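Local structure of probable enoyl-CoA hydratase/isomerase (Pseudomonas aeruginosa PAO1, 5YLO) at residues A128-F133 with V186-L191; T103-N108 with L120-R125. The protein probably acts as a Delta3,Delta2-enoyl-CoA isomerase of the crotonase superfamily, moving double bonds during the breakdown of unsaturated fatty acids. One frame throughout, in Å; residues are numbered along the deposited sequence. Where two conformers were deposited one is given.

In the fold
Both contacts join parallel neighbours in the main sheet of a crotonase fold, where the strand order is 52-56, 103-107, 124-128, 184-186. Contact 2 pairs 103-107 with the start of 124-128 in the buried interior, its centre about 5 Å from that of the chain. Contact 1, about 16 Å out, lies where 124-128 ends beside the outermost strand 184-186, and half of its touching residues are exposed. Both use an aspartate: exposed D188 in contact 1 takes bonds from S130 OG and, weakly, A129 N, whereas D123 in contact 2 is buried and paired with lysines. Strand 124-128 serves both, and the segments meet at a probable hydrogen bond between A128 N and V107 O, 3.0 Å long.

Contact 1 of 2, residues A128-F133 with V186-L191; sequences AASARF and VADEHL
The methyl group of A128 packs against the side chain of D188, its CB lying 3.6 Å from D188 OD1. The meeting point is the end of a parallel pairing in the crotonase fold, where strand 124-128 runs out beside the outermost strand 184-186. A128 bridges V186 there, and the CA-H of A128 is directed at the carbonyl of V186, with A128 CA and V186 O 3.2 Å apart. A129 then shares its N-H between two acceptors. The bond from A129 N to V186 O is 3.1 Å long but weak, because it bends to 120° at the hydrogen. The one from A129 N to D188 OD1, at 3.3 Å, is weak as well. A128 also opens a type I beta turn to A131, closed by a bond from A131 N to A128 O of 3.0 Å, which brings S130 round to face D188. D188 was modelled in two conformers, so its contacts with A128, A129 and S130 are less certain than the backbone ones. On the buried side, L191 at the start of helix 191-204 brings CD2 to 4.0 Å from A128 CB, so one methyl meets both an acid and a leucine. With chi1 at 57°, between its own backbone N and carbonyl carbon, S130 OG is placed to donate to D188 OD2 across 2.7 Å, reaching the oxygen from above the carboxylate, 59° out of its plane.

Contact 2 of 2, residues T103-N108 with L120-R125; sequences TVAAVN and LCCDFR
D123 crosses T103 at about a right angle, and from D123 CB outward the side chain meets first the carbonyl of T103, then its methyl and N-H. D123 CB lies 3.3 Å from T103 O. Chi1 of -65° sets CG beside its own backbone N, and D123 CG then passes T103 CG2 at 3.5 Å. At the tip, D123 OD2 lies 3.3 Å from T103 CG2 and accepts a weak but fairly straight bond from T103 N (3.3 Å, 161° at the hydrogen), while OD1 turns to K162 of the second subunit in a salt bridge. OD2 also pairs with K214, so two lysines probably stabilise the charge of this buried carboxylate. The backbones continue in parallel register: F124 N donates to T103 O at 3.1 Å, and A105 N to F124 O at 2.9 Å. On the A105 face, C122 SG packs 3.6 Å from A105 CB; on the other, V104 CG2 approaches the F124 ring at a slant. The pairing closes a beta-alpha-beta crossover through helix 114-120. Strand 52-56 flanks 103-107 on its other edge, helix 191-204 covers V104 and F124 through F198, and helix 85-97 meets C122 with L96.

Contact 1 of 2, residues A128-F133 with V186-L191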
loop_
_atom_site.group_PDB
_atom_site.type_symbol
_atom_site.label_atom_id
_atom_site.label_comp_id
_atom_site.label_asym_id
_atom_site.label_seq_id
_atom_site.Cartn_x
_atom_site.Cartn_y
_atom_site.Cartn_z
ATOM N N ALA A 128 19.906 12.762 -3.935
ATOM C CA ALA A 128 21.287 12.803 -3.492
ATOM C C ALA A 128 21.371 12.432 -2.013
ATOM O O ALA A 128 20.400 12.545 -1.262
ATOM C CB ALA A 128 21.881 14.191 -3.722
ATOM N N ALA A 129 22.558 11.984 -1.598
ATOM C CA ALA A 129 22.736 11.565 -0.211
ATOM C C ALA A 129 22.529 12.721 0.758
ATOM O O ALA A 129 22.080 12.510 1.890
ATOM C CB ALA A 129 24.124 10.949 -0.021
ATOM N N SER A 130 22.833 13.948 0.330
ATOM C CA SER A 130 22.649 15.110 1.191
ATOM C C SER A 130 21.184 15.489 1.363
ATOM O O SER A 130 20.865 16.269 2.267
ATOM C CB SER A 130 23.417 16.307 0.629
ATOM O OG SER A 130 23.000 16.597 -0.696
ATOM N N ALA A 131 20.294 14.962 0.523
ATOM C CA ALA A 131 18.899 15.380 0.552
ATOM C C ALA A 131 18.253 15.052 1.894
ATOM O O ALA A 131 18.503 13.999 2.487
ATOM C CB ALA A 131 18.124 14.713 -0.583
ATOM N N ARG A 132 17.423 15.977 2.374
ATOM C CA ARG A 132 16.690 15.826 3.623
ATOM C C ARG A 132 15.224 16.152 3.371
ATOM O O ARG A 132 14.896 16.966 2.505
ATOM C CB ARG A 132 17.263 16.737 4.717
ATOM C CG ARG A 132 18.767 16.594 4.910
ATOM C CD ARG A 132 19.088 15.893 6.215
ATOM N NE ARG A 132 18.708 16.712 7.361
ATOM C CZ ARG A 132 18.673 16.277 8.615
ATOM N NH1 ARG A 132 18.314 17.098 9.591
ATOM N NH2 ARG A 132 18.988 15.019 8.893
ATOM N N PHE A 133 14.338 15.512 4.129
ATOM C CA PHE A 133 12.907 15.606 3.866
ATOM C C PHE A 133 12.159 16.011 5.126
ATOM O O PHE A 133 12.353 15.414 6.188
ATOM C CB PHE A 133 12.369 14.277 3.326
ATOM C CG PHE A 133 12.954 13.889 1.999
ATOM C CD1 PHE A 133 14.145 13.183 1.929
ATOM C CD2 PHE A 133 12.319 14.242 0.819
ATOM C CE1 PHE A 133 14.688 12.830 0.704
ATOM C CE2 PHE A 133 12.855 13.892 -0.407
ATOM C CZ PHE A 133 14.042 13.185 -0.466
ATOM N N VAL A 186 21.773 8.295 -4.888
ATOM C CA VAL A 186 23.114 8.356 -5.451
ATOM C C VAL A 186 23.877 9.480 -4.764
ATOM O O VAL A 186 23.300 10.335 -4.087
ATOM C CB VAL A 186 23.102 8.575 -6.979
ATOM C CG1 VAL A 186 22.368 7.442 -7.680
ATOM C CG2 VAL A 186 22.463 9.910 -7.313
ATOM N N ALA A 187 25.194 9.468 -4.945
ATOM C CA ALA A 187 26.022 10.559 -4.455
ATOM C C ALA A 187 25.693 11.846 -5.205
ATOM O O ALA A 187 25.344 11.828 -6.388
ATOM C CB ALA A 187 27.503 10.216 -4.608
ATOM N N ASP A 188 25.803 12.970 -4.490
ATOM C CA ASP A 188 25.447 14.265 -5.065
ATOM C C ASP A 188 26.269 14.570 -6.307
ATOM O O ASP A 188 25.782 15.240 -7.226
ATOM C CB ASP A 188 25.644 15.373 -4.030
ATOM C CG ASP A 188 25.396 14.903 -2.612
ATOM O OD1 ASP A 188 25.234 13.683 -2.396
ATOM O OD2 ASP A 188 25.384 15.757 -1.705
ATOM N N GLU A 189 27.513 14.092 -6.350
ATOM C CA GLU A 189 28.369 14.343 -7.503
ATOM C C GLU A 189 27.846 13.643 -8.750
ATOM O O GLU A 189 28.048 14.134 -9.866
ATOM C CB GLU A 189 29.794 13.885 -7.202
ATOM C CG GLU A 189 30.106 13.757 -5.719
ATOM C CD GLU A 189 30.862 12.481 -5.393
ATOM O OE1 GLU A 189 30.906 11.579 -6.255
ATOM O OE2 GLU A 189 31.411 12.379 -4.276
ATOM N N HIS A 190 27.168 12.507 -8.583
ATOM C CA HIS A 190 26.687 11.706 -9.699
ATOM C C HIS A 190 25.190 11.854 -9.942
ATOM O O HIS A 190 24.635 11.109 -10.754
ATOM C CB HIS A 190 27.021 10.229 -9.470
ATOM C CG HIS A 190 28.484 9.953 -9.312
ATOM N ND1 HIS A 190 29.429 10.416 -10.204
ATOM C CD2 HIS A 190 29.164 9.255 -8.372
ATOM C CE1 HIS A 190 30.628 10.018 -9.817
ATOM N NE2 HIS A 190 30.495 9.312 -8.708
ATOM N N LEU A 191 24.524 12.795 -9.268
ATOM C CA LEU A 191 23.068 12.865 -9.363
ATOM C C LEU A 191 22.616 13.258 -10.764
ATOM O O LEU A 191 21.771 12.582 -11.363
ATOM C CB LEU A 191 22.508 13.840 -8.330
ATOM C CG LEU A 191 20.990 14.002 -8.439
ATOM C CD1 LEU A 191 20.279 12.664 -8.293
ATOM C CD2 LEU A 191 20.488 14.970 -7.407
#

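Contact 2 of 2, residues T103-N108 with L120-R125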
loop_
_atom_site.group_PDB
_atom_site.type_symbol
_atom_site.label_atom_id
_atom_site.label_comp_id
_atom_site.label_asym_id
_atom_site.label_seq_id
_atom_site.Cartn_x
_atom_site.Cartn_y
_atom_site.Cartn_z
ATOM N N THR A 103 7.778 11.350 -15.649
ATOM C CA THR A 103 8.375 12.444 -14.900
ATOM C C THR A 103 9.308 11.897 -13.828
ATOM O O THR A 103 8.993 10.908 -13.161
ATOM C CB THR A 103 7.293 13.339 -14.270
ATOM O OG1 THR A 103 7.855 14.091 -13.188
ATOM C CG2 THR A 103 6.130 12.508 -13.760
ATOM N N VAL A 104 10.468 12.536 -13.684
ATOM C CA VAL A 104 11.471 12.161 -12.694
ATOM C C VAL A 104 11.807 13.389 -11.863
ATOM O O VAL A 104 12.001 14.482 -12.407
ATOM C CB VAL A 104 12.747 11.592 -13.349
ATOM C CG1 VAL A 104 13.708 11.079 -12.285
ATOM C CG2 VAL A 104 12.402 10.493 -14.341
ATOM N N ALA A 105 11.881 13.208 -10.548
ATOM C CA ALA A 105 12.242 14.276 -9.624
ATOM C C ALA A 105 13.664 14.042 -9.139
ATOM O O ALA A 105 13.948 13.018 -8.508
ATOM C CB ALA A 105 11.273 14.338 -8.444
ATOM N N ALA A 106 14.554 14.984 -9.439
ATOM C CA ALA A 106 15.954 14.911 -9.026
ATOM C C ALA A 106 16.097 15.707 -7.735
ATOM O O ALA A 106 16.313 16.919 -7.750
ATOM C CB ALA A 106 16.874 15.441 -10.117
ATOM N N VAL A 107 15.984 15.013 -6.607
ATOM C CA VAL A 107 16.057 15.652 -5.299
ATOM C C VAL A 107 17.516 15.942 -4.968
ATOM O O VAL A 107 18.181 15.157 -4.281
ATOM C CB VAL A 107 15.389 14.778 -4.221
ATOM C CG1 VAL A 107 15.288 15.531 -2.915
ATOM C CG2 VAL A 107 14.009 14.338 -4.685
ATOM N N ASN A 108 18.023 17.071 -5.466
ATOM C CA ASN A 108 19.423 17.424 -5.270
ATOM C C ASN A 108 19.730 17.840 -3.841
ATOM O O ASN A 108 20.887 17.748 -3.420
ATOM C CB ASN A 108 19.808 18.542 -6.239
ATOM C CG ASN A 108 18.817 19.688 -6.220
ATOM O OD1 ASN A 108 17.714 19.576 -6.751
ATOM N ND2 ASN A 108 19.205 20.797 -5.600
ATOM N N LEU A 120 6.702 14.341 -4.956
ATOM C CA LEU A 120 5.790 13.207 -4.855
ATOM C C LEU A 120 4.844 13.114 -6.044
ATOM O O LEU A 120 4.356 12.019 -6.348
ATOM C CB LEU A 120 4.995 13.296 -3.553
ATOM C CG LEU A 120 5.858 13.396 -2.295
ATOM C CD1 LEU A 120 5.002 13.562 -1.047
ATOM C CD2 LEU A 120 6.771 12.183 -2.178
ATOM N N CYS A 121 4.579 14.230 -6.723
ATOM C CA CYS A 121 3.762 14.219 -7.929
ATOM C C CYS A 121 4.496 13.643 -9.129
ATOM O O CYS A 121 3.858 13.358 -10.149
ATOM C CB CYS A 121 3.277 15.633 -8.255
ATOM S SG CYS A 121 2.170 16.351 -7.010
ATOM N N CYS A 122 5.808 13.464 -9.033
ATOM C CA CYS A 122 6.553 12.840 -10.111
ATOM C C CYS A 122 6.461 11.321 -10.004
ATOM O O CYS A 122 6.200 10.759 -8.938
ATOM C CB CYS A 122 8.013 13.289 -10.082
ATOM S SG CYS A 122 8.237 15.071 -10.281
ATOM N N ASP A 123 6.670 10.655 -11.141
ATOM C CA ASP A 123 6.591 9.197 -11.169
ATOM C C ASP A 123 7.764 8.567 -10.432
ATOM O O ASP A 123 7.597 7.562 -9.730
ATOM C CB ASP A 123 6.537 8.700 -12.614
ATOM C CG ASP A 123 5.284 9.147 -13.335
ATOM O OD1 ASP A 123 4.239 9.279 -12.664
ATOM O OD2 ASP A 123 5.341 9.371 -14.563
ATOM N N PHE A 124 8.953 9.142 -10.571
ATOM C CA PHE A 124 10.158 8.585 -9.984
ATOM C C PHE A 124 10.870 9.647 -9.163
ATOM O O PHE A 124 10.717 10.848 -9.404
ATOM C CB PHE A 124 11.092 8.040 -11.067
ATOM C CG PHE A 124 10.453 7.004 -11.948
ATOM C CD1 PHE A 124 10.420 5.675 -11.561
ATOM C CD2 PHE A 124 9.885 7.359 -13.160
ATOM C CE1 PHE A 124 9.832 4.719 -12.368
ATOM C CE2 PHE A 124 9.297 6.405 -13.972
ATOM C CZ PHE A 124 9.272 5.084 -13.575
ATOM N N ARG A 125 11.649 9.192 -8.183
ATOM C CA ARG A 125 12.427 10.083 -7.331
ATOM C C ARG A 125 13.818 9.503 -7.142
ATOM O O ARG A 125 13.968 8.405 -6.596
ATOM C CB ARG A 125 11.742 10.299 -5.977
ATOM C CG ARG A 125 10.741 11.441 -5.976
ATOM C CD ARG A 125 9.760 11.327 -4.819
ATOM N NE ARG A 125 9.076 10.037 -4.815
ATOM C CZ ARG A 125 8.063 9.726 -5.617
ATOM N NH1 ARG A 125 7.613 10.610 -6.496
ATOM N NH2 ARG A 125 7.502 8.525 -5.543
#